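Local atomic coordinates of tyrosine recombinase XerH (Helicobacter pylori, PDB entry 5JK0), a protein that cuts and rejoins DNA at specific sites through a tyrosine nucleophile, recombining the molecules during chromosome segregation. Residues 21-25 with 73-77; 137-141 with 153-157; 231-235 with 247-251. One frame throughout, in Å; residues are numbered along the deposited sequence.

Contact 1. Residues 21-25 with 73-77; sequences GRFLR and INTYA. With nucleotides of chain G.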
loop_
_atom_site.group_PDB
_atom_site.type_symbol
_atom_site.label_atom_id
_atom_site.label_comp_id
_atom_site.label_asym_id
_atom_site.label_seq_id
_atom_site.Cartn_x
_atom_site.Cartn_y
_atom_site.Cartn_z
ATOM N N GLY D 21 -27.950 15.628 -16.599
ATOM C CA GLY D 21 -27.834 16.641 -17.631
ATOM C C GLY D 21 -27.184 17.913 -17.119
ATOM O O GLY D 21 -26.368 18.523 -17.807
ATOM N N ARG D 22 -27.548 18.311 -15.903
ATOM C CA ARG D 22 -26.967 19.492 -15.275
ATOM C C ARG D 22 -25.482 19.290 -14.993
ATOM O O ARG D 22 -24.673 20.196 -15.200
ATOM C CB ARG D 22 -27.702 19.826 -13.975
ATOM C CG ARG D 22 -29.117 20.339 -14.172
ATOM C CD ARG D 22 -29.892 20.311 -12.865
ATOM N NE ARG D 22 -31.245 20.837 -13.014
ATOM C CZ ARG D 22 -32.238 20.591 -12.165
ATOM N NH1 ARG D 22 -32.030 19.816 -11.108
ATOM N NH2 ARG D 22 -33.439 21.112 -12.375
ATOM N N PHE D 23 -25.132 18.100 -14.519
ATOM C CA PHE D 23 -23.747 17.778 -14.198
ATOM C C PHE D 23 -22.869 17.753 -15.446
ATOM O O PHE D 23 -21.772 18.309 -15.451
ATOM C CB PHE D 23 -23.664 16.431 -13.476
ATOM C CG PHE D 23 -22.258 15.959 -13.235
ATOM C CD1 PHE D 23 -21.456 16.584 -12.296
ATOM C CD2 PHE D 23 -21.742 14.885 -13.940
ATOM C CE1 PHE D 23 -20.163 16.150 -12.065
ATOM C CE2 PHE D 23 -20.448 14.446 -13.716
ATOM C CZ PHE D 23 -19.659 15.079 -12.776
ATOM N N LEU D 24 -23.361 17.113 -16.501
ATOM C CA LEU D 24 -22.600 16.987 -17.739
ATOM C C LEU D 24 -22.394 18.337 -18.419
ATOM O O LEU D 24 -21.381 18.553 -19.082
ATOM C CB LEU D 24 -23.293 16.013 -18.696
ATOM C CG LEU D 24 -23.250 14.539 -18.283
ATOM C CD1 LEU D 24 -24.027 13.678 -19.265
ATOM C CD2 LEU D 24 -21.809 14.062 -18.169
ATOM N N ARG D 25 -23.352 19.247 -18.254
ATOM C CA ARG D 25 -23.208 20.587 -18.810
ATOM C C ARG D 25 -22.148 21.362 -18.042
ATOM O O ARG D 25 -21.385 22.133 -18.624
ATOM C CB ARG D 25 -24.535 21.349 -18.781
ATOM C CG ARG D 25 -24.482 22.674 -19.534
ATOM C CD ARG D 25 -25.731 23.508 -19.316
ATOM N NE ARG D 25 -25.766 24.671 -20.200
ATOM C CZ ARG D 25 -25.167 25.829 -19.941
ATOM N NH1 ARG D 25 -25.254 26.831 -20.806
ATOM N NH2 ARG D 25 -24.479 25.987 -18.819
ATOM N N ILE D 73 -15.137 15.056 -21.815
ATOM C CA ILE D 73 -16.511 14.677 -21.500
ATOM C C ILE D 73 -16.742 13.166 -21.615
ATOM O O ILE D 73 -17.674 12.629 -21.014
ATOM C CB ILE D 73 -17.515 15.424 -22.414
ATOM C CG1 ILE D 73 -18.938 15.322 -21.860
ATOM C CG2 ILE D 73 -17.443 14.904 -23.842
ATOM C CD1 ILE D 73 -19.091 15.884 -20.464
ATOM N N ASN D 74 -15.883 12.479 -22.365
ATOM C CA ASN D 74 -16.063 11.049 -22.614
ATOM C C ASN D 74 -15.916 10.202 -21.353
ATOM O O ASN D 74 -16.481 9.111 -21.255
ATOM C CB ASN D 74 -15.073 10.563 -23.677
ATOM C CG ASN D 74 -13.732 10.162 -23.091
ATOM O OD1 ASN D 74 -13.508 8.994 -22.769
ATOM N ND2 ASN D 74 -12.830 11.129 -22.952
ATOM N N THR D 75 -15.157 10.712 -20.389
ATOM C CA THR D 75 -14.887 9.986 -19.154
ATOM C C THR D 75 -16.120 9.936 -18.253
ATOM O O THR D 75 -16.289 9.004 -17.464
ATOM C CB THR D 75 -13.710 10.625 -18.385
ATOM O OG1 THR D 75 -12.601 10.807 -19.274
ATOM C CG2 THR D 75 -13.275 9.745 -17.220
ATOM N N TYR D 76 -16.990 10.932 -18.386
ATOM C CA TYR D 76 -18.148 11.054 -17.505
ATOM C C TYR D 76 -19.463 10.646 -18.166
ATOM O O TYR D 76 -20.372 10.156 -17.495
ATOM C CB TYR D 76 -18.263 12.491 -16.991
ATOM C CG TYR D 76 -17.142 12.899 -16.062
ATOM C CD1 TYR D 76 -17.229 12.666 -14.695
ATOM C CD2 TYR D 76 -15.997 13.517 -16.551
ATOM C CE1 TYR D 76 -16.209 13.037 -13.840
ATOM C CE2 TYR D 76 -14.971 13.892 -15.703
ATOM C CZ TYR D 76 -15.082 13.648 -14.349
ATOM O OH TYR D 76 -14.064 14.017 -13.499
ATOM N N ALA D 77 -19.559 10.847 -19.477
ATOM C CA ALA D 77 -20.819 10.674 -20.198
ATOM C C ALA D 77 -21.362 9.246 -20.142
ATOM O O ALA D 77 -22.421 9.000 -19.563
ATOM C CB ALA D 77 -20.651 11.108 -21.647
ATOM P P DT G 21 -5.180 17.318 -23.266
ATOM O OP1 DT G 21 -4.124 18.204 -23.800
ATOM O OP2 DT G 21 -6.595 17.593 -23.598
ATOM O "O5'" DT G 21 -4.847 15.813 -23.696
ATOM C "C5'" DT G 21 -3.582 15.250 -23.360
ATOM C "C4'" DT G 21 -3.574 13.747 -23.578
ATOM O "O4'" DT G 21 -4.588 13.132 -22.770
ATOM C "C3'" DT G 21 -3.889 13.297 -24.997
ATOM O "O3'" DT G 21 -2.684 13.130 -25.737
ATOM C "C2'" DT G 21 -4.619 11.954 -24.809
ATOM C "C1'" DT G 21 -4.835 11.854 -23.296
ATOM N N1 DT G 21 -6.213 11.430 -22.924
ATOM C C2 DT G 21 -6.458 10.102 -22.673
ATOM O O2 DT G 21 -5.595 9.243 -22.728
ATOM N N3 DT G 21 -7.754 9.809 -22.348
ATOM C C4 DT G 21 -8.811 10.695 -22.254
ATOM O O4 DT G 21 -9.945 10.334 -21.953
ATOM C C5 DT G 21 -8.488 12.074 -22.534
ATOM C C7 DT G 21 -9.553 13.128 -22.464
ATOM C C6 DT G 21 -7.219 12.372 -22.854
ATOM P P DT G 20 -8.385 19.514 -17.647
ATOM O OP1 DT G 20 -7.708 20.829 -17.701
ATOM O OP2 DT G 20 -9.832 19.417 -17.937
ATOM O "O5'" DT G 20 -7.621 18.499 -18.618
ATOM C "C5'" DT G 20 -6.209 18.355 -18.521
ATOM C "C4'" DT G 20 -5.723 17.178 -19.349
ATOM O "O4'" DT G 20 -6.226 15.945 -18.788
ATOM C "C3'" DT G 20 -6.162 17.187 -20.820
ATOM O "O3'" DT G 20 -5.019 17.299 -21.666
ATOM C "C2'" DT G 20 -6.889 15.845 -21.014
ATOM C "C1'" DT G 20 -6.402 15.025 -19.829
ATOM N N1 DT G 20 -7.371 13.981 -19.384
ATOM C C2 DT G 20 -7.005 12.658 -19.442
ATOM O O2 DT G 20 -5.917 12.282 -19.843
ATOM N N3 DT G 20 -7.964 11.778 -19.010
ATOM C C4 DT G 20 -9.227 12.087 -18.538
ATOM O O4 DT G 20 -10.019 11.224 -18.173
ATOM C C5 DT G 20 -9.548 13.494 -18.503
ATOM C C7 DT G 20 -10.889 13.950 -18.010
ATOM C C6 DT G 20 -8.615 14.364 -18.923
ATOM P P DT G 19 -12.097 16.852 -12.518
ATOM O OP1 DT G 19 -12.343 17.720 -11.346
ATOM O OP2 DT G 19 -13.239 16.303 -13.284
ATOM O "O5'" DT G 19 -11.155 17.624 -13.554
ATOM C "C5'" DT G 19 -9.936 18.212 -13.100
ATOM C "C4'" DT G 19 -8.793 17.933 -14.066
ATOM O "O4'" DT G 19 -8.345 16.562 -13.914
ATOM C "C3'" DT G 19 -9.129 18.114 -15.551
ATOM O "O3'" DT G 19 -8.133 18.908 -16.179
ATOM C "C2'" DT G 19 -9.134 16.685 -16.096
ATOM C "C1'" DT G 19 -8.123 16.009 -15.186
ATOM N N1 DT G 19 -8.290 14.532 -15.097
ATOM C C2 DT G 19 -7.238 13.713 -15.438
ATOM O O2 DT G 19 -6.158 14.135 -15.815
ATOM N N3 DT G 19 -7.493 12.373 -15.319
ATOM C C4 DT G 19 -8.672 11.781 -14.904
ATOM O O4 DT G 19 -8.804 10.564 -14.831
ATOM C C5 DT G 19 -9.735 12.696 -14.561
ATOM C C7 DT G 19 -11.061 12.170 -14.097
ATOM C C6 DT G 19 -9.495 14.012 -14.672
#

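Contact 2. Residues 137-141 with 153-157; sequences FSYID and IYNIT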
loop_
_atom_site.group_PDB
_atom_site.type_symbol
_atom_site.label_atom_id
_atom_site.label_comp_id
_atom_site.label_asym_id
_atom_site.label_seq_id
_atom_site.Cartn_x
_atom_site.Cartn_y
_atom_site.Cartn_z
ATOM N N PHE D 137 -22.688 12.632 -7.687
ATOM C CA PHE D 137 -23.384 12.784 -6.413
ATOM C C PHE D 137 -22.710 13.806 -5.501
ATOM O O PHE D 137 -23.331 14.318 -4.569
ATOM C CB PHE D 137 -23.502 11.429 -5.712
ATOM C CG PHE D 137 -24.426 10.474 -6.412
ATOM C CD1 PHE D 137 -25.795 10.542 -6.211
ATOM C CD2 PHE D 137 -23.928 9.519 -7.284
ATOM C CE1 PHE D 137 -26.652 9.673 -6.862
ATOM C CE2 PHE D 137 -24.780 8.647 -7.937
ATOM C CZ PHE D 137 -26.144 8.726 -7.726
ATOM N N SER D 138 -21.442 14.105 -5.770
ATOM C CA SER D 138 -20.779 15.213 -5.093
ATOM C C SER D 138 -21.376 16.518 -5.602
ATOM O O SER D 138 -21.547 17.477 -4.850
ATOM C CB SER D 138 -19.267 15.187 -5.327
ATOM O OG SER D 138 -18.640 16.317 -4.743
ATOM N N TYR D 139 -21.697 16.534 -6.891
ATOM C CA TYR D 139 -22.317 17.687 -7.530
ATOM C C TYR D 139 -23.738 17.903 -7.017
ATOM O O TYR D 139 -24.149 19.035 -6.762
ATOM C CB TYR D 139 -22.318 17.505 -9.051
ATOM C CG TYR D 139 -23.010 18.610 -9.819
ATOM C CD1 TYR D 139 -22.332 19.773 -10.166
ATOM C CD2 TYR D 139 -24.339 18.484 -10.207
ATOM C CE1 TYR D 139 -22.963 20.782 -10.872
ATOM C CE2 TYR D 139 -24.975 19.486 -10.911
ATOM C CZ TYR D 139 -24.284 20.631 -11.242
ATOM O OH TYR D 139 -24.921 21.628 -11.944
ATOM N N ILE D 140 -24.487 16.814 -6.867
ATOM C CA ILE D 140 -25.860 16.891 -6.379
ATOM C C ILE D 140 -25.904 17.402 -4.938
ATOM O O ILE D 140 -26.768 18.204 -4.581
ATOM C CB ILE D 140 -26.566 15.523 -6.464
ATOM C CG1 ILE D 140 -26.635 15.047 -7.918
ATOM C CG2 ILE D 140 -27.967 15.605 -5.880
ATOM C CD1 ILE D 140 -27.284 13.687 -8.090
ATOM N N ASP D 141 -24.959 16.947 -4.119
ATOM C CA ASP D 141 -24.868 17.388 -2.728
ATOM C C ASP D 141 -24.604 18.888 -2.614
ATOM O O ASP D 141 -24.955 19.512 -1.614
ATOM C CB ASP D 141 -23.764 16.625 -1.989
ATOM C CG ASP D 141 -24.134 15.183 -1.707
ATOM O OD1 ASP D 141 -25.334 14.843 -1.795
ATOM O OD2 ASP D 141 -23.222 14.389 -1.389
ATOM N N ILE D 153 -27.932 15.173 1.733
ATOM C CA ILE D 153 -26.533 14.807 1.538
ATOM C C ILE D 153 -26.358 13.311 1.293
ATOM O O ILE D 153 -26.730 12.489 2.131
ATOM C CB ILE D 153 -25.673 15.216 2.750
ATOM C CG1 ILE D 153 -25.902 16.690 3.092
ATOM C CG2 ILE D 153 -24.202 14.945 2.476
ATOM C CD1 ILE D 153 -25.622 17.633 1.944
ATOM N N TYR D 154 -25.791 12.967 0.141
ATOM C CA TYR D 154 -25.501 11.573 -0.186
ATOM C C TYR D 154 -24.235 11.097 0.513
ATOM O O TYR D 154 -24.222 10.035 1.136
ATOM C CB TYR D 154 -25.359 11.389 -1.697
ATOM C CG TYR D 154 -26.673 11.345 -2.443
ATOM C CD1 TYR D 154 -27.398 10.164 -2.540
ATOM C CD2 TYR D 154 -27.186 12.482 -3.058
ATOM C CE1 TYR D 154 -28.599 10.115 -3.224
ATOM C CE2 TYR D 154 -28.387 12.443 -3.746
ATOM C CZ TYR D 154 -29.088 11.257 -3.823
ATOM O OH TYR D 154 -30.281 11.209 -4.505
ATOM N N ASN D 155 -23.176 11.897 0.398
ATOM C CA ASN D 155 -21.872 11.584 0.978
ATOM C C ASN D 155 -21.361 10.213 0.539
ATOM O O ASN D 155 -20.942 9.397 1.361
ATOM C CB ASN D 155 -21.932 11.661 2.507
ATOM C CG ASN D 155 -20.555 11.680 3.145
ATOM O OD1 ASN D 155 -19.558 11.980 2.490
ATOM N ND2 ASN D 155 -20.496 11.354 4.432
ATOM N N ILE D 156 -21.411 9.963 -0.765
ATOM C CA ILE D 156 -20.884 8.725 -1.323
ATOM C C ILE D 156 -19.362 8.776 -1.344
ATOM O O ILE D 156 -18.774 9.733 -1.848
ATOM C CB ILE D 156 -21.408 8.473 -2.747
ATOM C CG1 ILE D 156 -22.937 8.513 -2.773
ATOM C CG2 ILE D 156 -20.895 7.141 -3.271
ATOM C CD1 ILE D 156 -23.589 7.424 -1.950
ATOM N N THR D 157 -18.725 7.748 -0.794
ATOM C CA THR D 157 -17.271 7.721 -0.708
ATOM C C THR D 157 -16.669 6.595 -1.543
ATOM O O THR D 157 -15.650 6.790 -2.209
ATOM C CB THR D 157 -16.799 7.572 0.751
ATOM O OG1 THR D 157 -17.345 6.374 1.314
ATOM C CG2 THR D 157 -17.251 8.765 1.579
HETATM O O HOH W 1 -21.878 12.293 -2.509
#

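Contact 3. Residues 231-235 with 247-251; sequences GCYTI and VMLKA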
loop_
_atom_site.group_PDB
_atom_site.type_symbol
_atom_site.label_atom_id
_atom_site.label_comp_id
_atom_site.label_asym_id
_atom_site.label_seq_id
_atom_site.Cartn_x
_atom_site.Cartn_y
_atom_site.Cartn_z
ATOM N N GLY D 231 22.519 23.913 -38.347
ATOM C CA GLY D 231 22.223 22.566 -38.799
ATOM C C GLY D 231 21.324 21.795 -37.851
ATOM O O GLY D 231 21.441 20.575 -37.729
ATOM N N CYS D 232 20.424 22.503 -37.178
ATOM C CA CYS D 232 19.511 21.871 -36.234
ATOM C C CYS D 232 18.213 22.663 -36.104
ATOM O O CYS D 232 18.232 23.888 -35.980
ATOM C CB CYS D 232 20.176 21.723 -34.864
ATOM S SG CYS D 232 19.205 20.791 -33.661
ATOM N N TYR D 233 17.090 21.953 -36.135
ATOM C CA TYR D 233 15.780 22.587 -36.031
ATOM C C TYR D 233 15.356 22.811 -34.583
ATOM O O TYR D 233 15.624 21.987 -33.710
ATOM C CB TYR D 233 14.715 21.746 -36.743
ATOM C CG TYR D 233 14.757 21.822 -38.251
ATOM C CD1 TYR D 233 14.249 22.926 -38.925
ATOM C CD2 TYR D 233 15.289 20.782 -39.003
ATOM C CE1 TYR D 233 14.280 22.997 -40.305
ATOM C CE2 TYR D 233 15.323 20.845 -40.385
ATOM C CZ TYR D 233 14.818 21.953 -41.030
ATOM O OH TYR D 233 14.851 22.018 -42.404
ATOM N N THR D 234 14.693 23.936 -34.342
ATOM C CA THR D 234 14.062 24.195 -33.054
ATOM C C THR D 234 12.552 24.270 -33.248
ATOM O O THR D 234 12.038 25.224 -33.832
ATOM C CB THR D 234 14.571 25.497 -32.412
ATOM O OG1 THR D 234 15.964 25.365 -32.102
ATOM C CG2 THR D 234 13.803 25.793 -31.134
ATOM N N ILE D 235 11.848 23.252 -32.767
ATOM C CA ILE D 235 10.408 23.155 -32.972
ATOM C C ILE D 235 9.633 23.574 -31.728
ATOM O O ILE D 235 9.794 22.989 -30.657
ATOM C CB ILE D 235 9.995 21.724 -33.359
ATOM C CG1 ILE D 235 10.844 21.225 -34.532
ATOM C CG2 ILE D 235 8.513 21.668 -33.697
ATOM C CD1 ILE D 235 10.584 19.782 -34.899
ATOM N N VAL D 247 11.562 21.649 -28.572
ATOM C CA VAL D 247 12.346 20.445 -28.804
ATOM C C VAL D 247 13.341 20.710 -29.928
ATOM O O VAL D 247 13.091 21.538 -30.807
ATOM C CB VAL D 247 11.459 19.233 -29.165
ATOM C CG1 VAL D 247 10.593 18.833 -27.979
ATOM C CG2 VAL D 247 10.602 19.539 -30.384
ATOM N N MET D 248 14.473 20.017 -29.895
ATOM C CA MET D 248 15.485 20.186 -30.928
ATOM C C MET D 248 15.680 18.900 -31.720
ATOM O O MET D 248 15.528 17.800 -31.191
ATOM C CB MET D 248 16.811 20.640 -30.315
ATOM C CG MET D 248 16.751 22.015 -29.669
ATOM S SD MET D 248 18.350 22.583 -29.061
ATOM C CE MET D 248 19.267 22.726 -30.593
ATOM N N LEU D 249 16.014 19.052 -32.997
ATOM C CA LEU D 249 16.181 17.918 -33.896
ATOM C C LEU D 249 17.189 18.247 -34.991
ATOM O O LEU D 249 17.093 19.292 -35.636
ATOM C CB LEU D 249 14.835 17.520 -34.506
ATOM C CG LEU D 249 14.836 16.515 -35.659
ATOM C CD1 LEU D 249 15.563 15.241 -35.271
ATOM C CD2 LEU D 249 13.412 16.206 -36.092
ATOM N N LYS D 250 18.157 17.355 -35.189
ATOM C CA LYS D 250 19.173 17.542 -36.220
ATOM C C LYS D 250 18.537 17.659 -37.602
ATOM O O LYS D 250 17.616 16.915 -37.938
ATOM C CB LYS D 250 20.184 16.394 -36.192
ATOM C CG LYS D 250 21.081 16.397 -34.964
ATOM C CD LYS D 250 22.146 15.315 -35.046
ATOM C CE LYS D 250 23.134 15.426 -33.895
ATOM N NZ LYS D 250 24.204 14.395 -33.978
ATOM N N ALA D 251 19.040 18.601 -38.393
ATOM C CA ALA D 251 18.418 18.970 -39.662
ATOM C C ALA D 251 18.386 17.835 -40.683
ATOM O O ALA D 251 17.370 17.625 -41.344
ATOM C CB ALA D 251 19.132 20.176 -40.253
#

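Contact 1. Residues 21-25 with 73-77
Phe23 presents a ring edge to the ring face of Tyr76. The centroids lie 5.8 Å apart and the planes meet at 71°, which makes this an offset edge-to-face pair, not a parallel-displaced one. The closest atoms are Phe23 CE2 and Tyr76 CD1 at 3.8 Å. Phe23 CZ is almost as near, so the CE2-CZ edge of the phenylalanine does the touching. Its first torsion places CG opposite the backbone N (chi1 174°), which carries the ring out to the tyrosine although the residue starts off to one side. Leu24 works through a single branch: Leu24 CD2 lies 4.0 Å from Ile73 CD1 and 4.1 Å from Tyr76 CB, and it also reaches Ala77 CA. The same Ile73 methyl rests near the Leu24 carbonyl oxygen. All residues that meet here are buried, and the interface between them is apolar.

These side chains join helix 12-30 to the start of helix 74-93 in the all-helical SAM-like N-terminal domain of the phage integrase family, with helix 55-68 adding Cys62 against both Leu24 and Ala77.

Asn74 and Thr75 meet the DNA bases. Thr75 OG1 donates to O4 of DT20 of chain G at 2.8 Å, and Asn74 ND2 donates to O4 of DT21 of chain G at 3.2 Å in a nearly straight bond (173°). Both acceptors lie on the major-groove edge of thymine. The Asn74 amide is gripped from both ends: OD1 accepts from an adenine N6, while ND2 also bonds Leu71 O, which should limit its rotation. Tyr76 instead directs its hydroxyl to the phosphate of DT19 of chain G, placing one residue in both the helix packing and the DNA backbone contact. Behind the first shell, Phe23 packs on Leu136 of helix 123-143 and pairs edge-to-face with the Tyr139 ring.

Contact 2. Residues 137-141 with 153-157
Asp141, on helix 123-143, and Ile153, in the irregular chain that returns beside it, bring their CA atoms to 5.3 Å, the nearest CA pair of the two segments. From there the Asp141 carboxylate takes up two consecutive backbone amides. Tyr154 N donates to Asp141 OD1 at 2.7 Å, and Asn155 N donates to Asp141 OD2 at 3.1 Å. Both bonds are close to straight, and both arrive on the syn sides of the carboxylate, tilted from its plane by 33° and 22° respectively. A water extends the series by donating to Asp141 OD2 and accepting from Ile156 N, so three successive amides are tied directly or indirectly to one acid. Such a gathering of N-H groups would be expected to favour the charged carboxylate.

Beside this polar grip lies an aromatic one. Phe137 turns its edge to the Tyr154 ring, with Phe137 CD1 3.8 Å above that ring's plane and over its centre; the ring centroids are 5.0 Å apart. Ile140 meets the rim of the tyrosine instead, its CG2 lying 3.8 Å from Tyr154 CE2. With CG opposite its carbonyl carbon (chi1 -78°), Tyr154 turns its ring in beside Phe137 and Ile140, while its hydroxyl bonds Leu102 O. Phe137 CB and Ile156 CG1 close the apolar side at 4.2 Å, and Leu110 of helix 107-117 touches both residues. Ile153 packs on Ile153 of the second subunit. The arrangement fastens an irregular segment to a helix through its main-chain amides, here holding part of the long connection from helix 123-143 to helix 178-190 against the N-terminal helical domain.

Contact 3. Residues 231-235 with 247-251
Val247 faces Ile235 in an antiparallel hydrogen-bonded pair, with Ile235 N donating to Val247 O at 2.9 Å and Val247 N returning a bond to Ile235 O at 3.0 Å. Val247 CG2, set between its own backbone N and carbonyl carbon, touches Ile235 CB at 3.7 Å. Met248 stands across from Thr234 in a non-hydrogen-bonded pair; Met248 CA lies 3.3 Å from Tyr233 O in a CA-H...O contact. The thioether chain bends at chi3 (65°), bringing Met248 CE alongside Cys232 SG at 3.6 Å. Leu249 again forms a hydrogen-bonded pair, exchanging two backbone bonds with Tyr233, and packs on Phe210 of helix 198-211. Lys250 is paired with Cys232 on the same face as Met248; in the assembly Lys250 packs on Glu361 and Met248 on Leu353 of the second subunit. At Ala251 the ladder finishes differently: Ala251 N reaches Gly231 O at 3.2 Å from 48° out of the carbonyl plane. Gly231 itself has a positive phi, a backbone shape that suits glycine. Ala251 CA lies 3.7 Å from Tyr233 CD2, set obliquely to that ring.

The strand directions differ by 155°, as expected for a twisted antiparallel hairpin. Its connecting turn region carries Lys240, a predicted active-site residue, and Val247 has its side chain about 8 Å from that of Arg313, also predicted to be catalytic. The chemistry implies a main-chain ladder that sets the register, with one apolar face, Tyr233, Ile235, Val247 and Leu249, turned into the catalytic domain and the other, bearing Met248 and Lys250, meeting a neighbouring subunit.

Contacts 1 and 2 belong to one helical body and touch, Phe23 CD1 lying 3.5 Å from Tyr139 CB, whereas contact 3 sits in the catalytic domain on the other side of the chain's centre, its centre about 41 Å from that of contact 1 and 51 Å from that of contact 2. Contact 1 is the buried one and joins two helices by apolar packing alone; Asn74, Thr75 and Tyr76 of its second segment meet DNA. Contacts 2 and 3 are partly buried, and each reaches the second subunit. Their bonding differs: a side-chain carboxylate collects amides from an irregular segment in 137-141 with 153-157, while the hairpin's bonds run backbone to backbone.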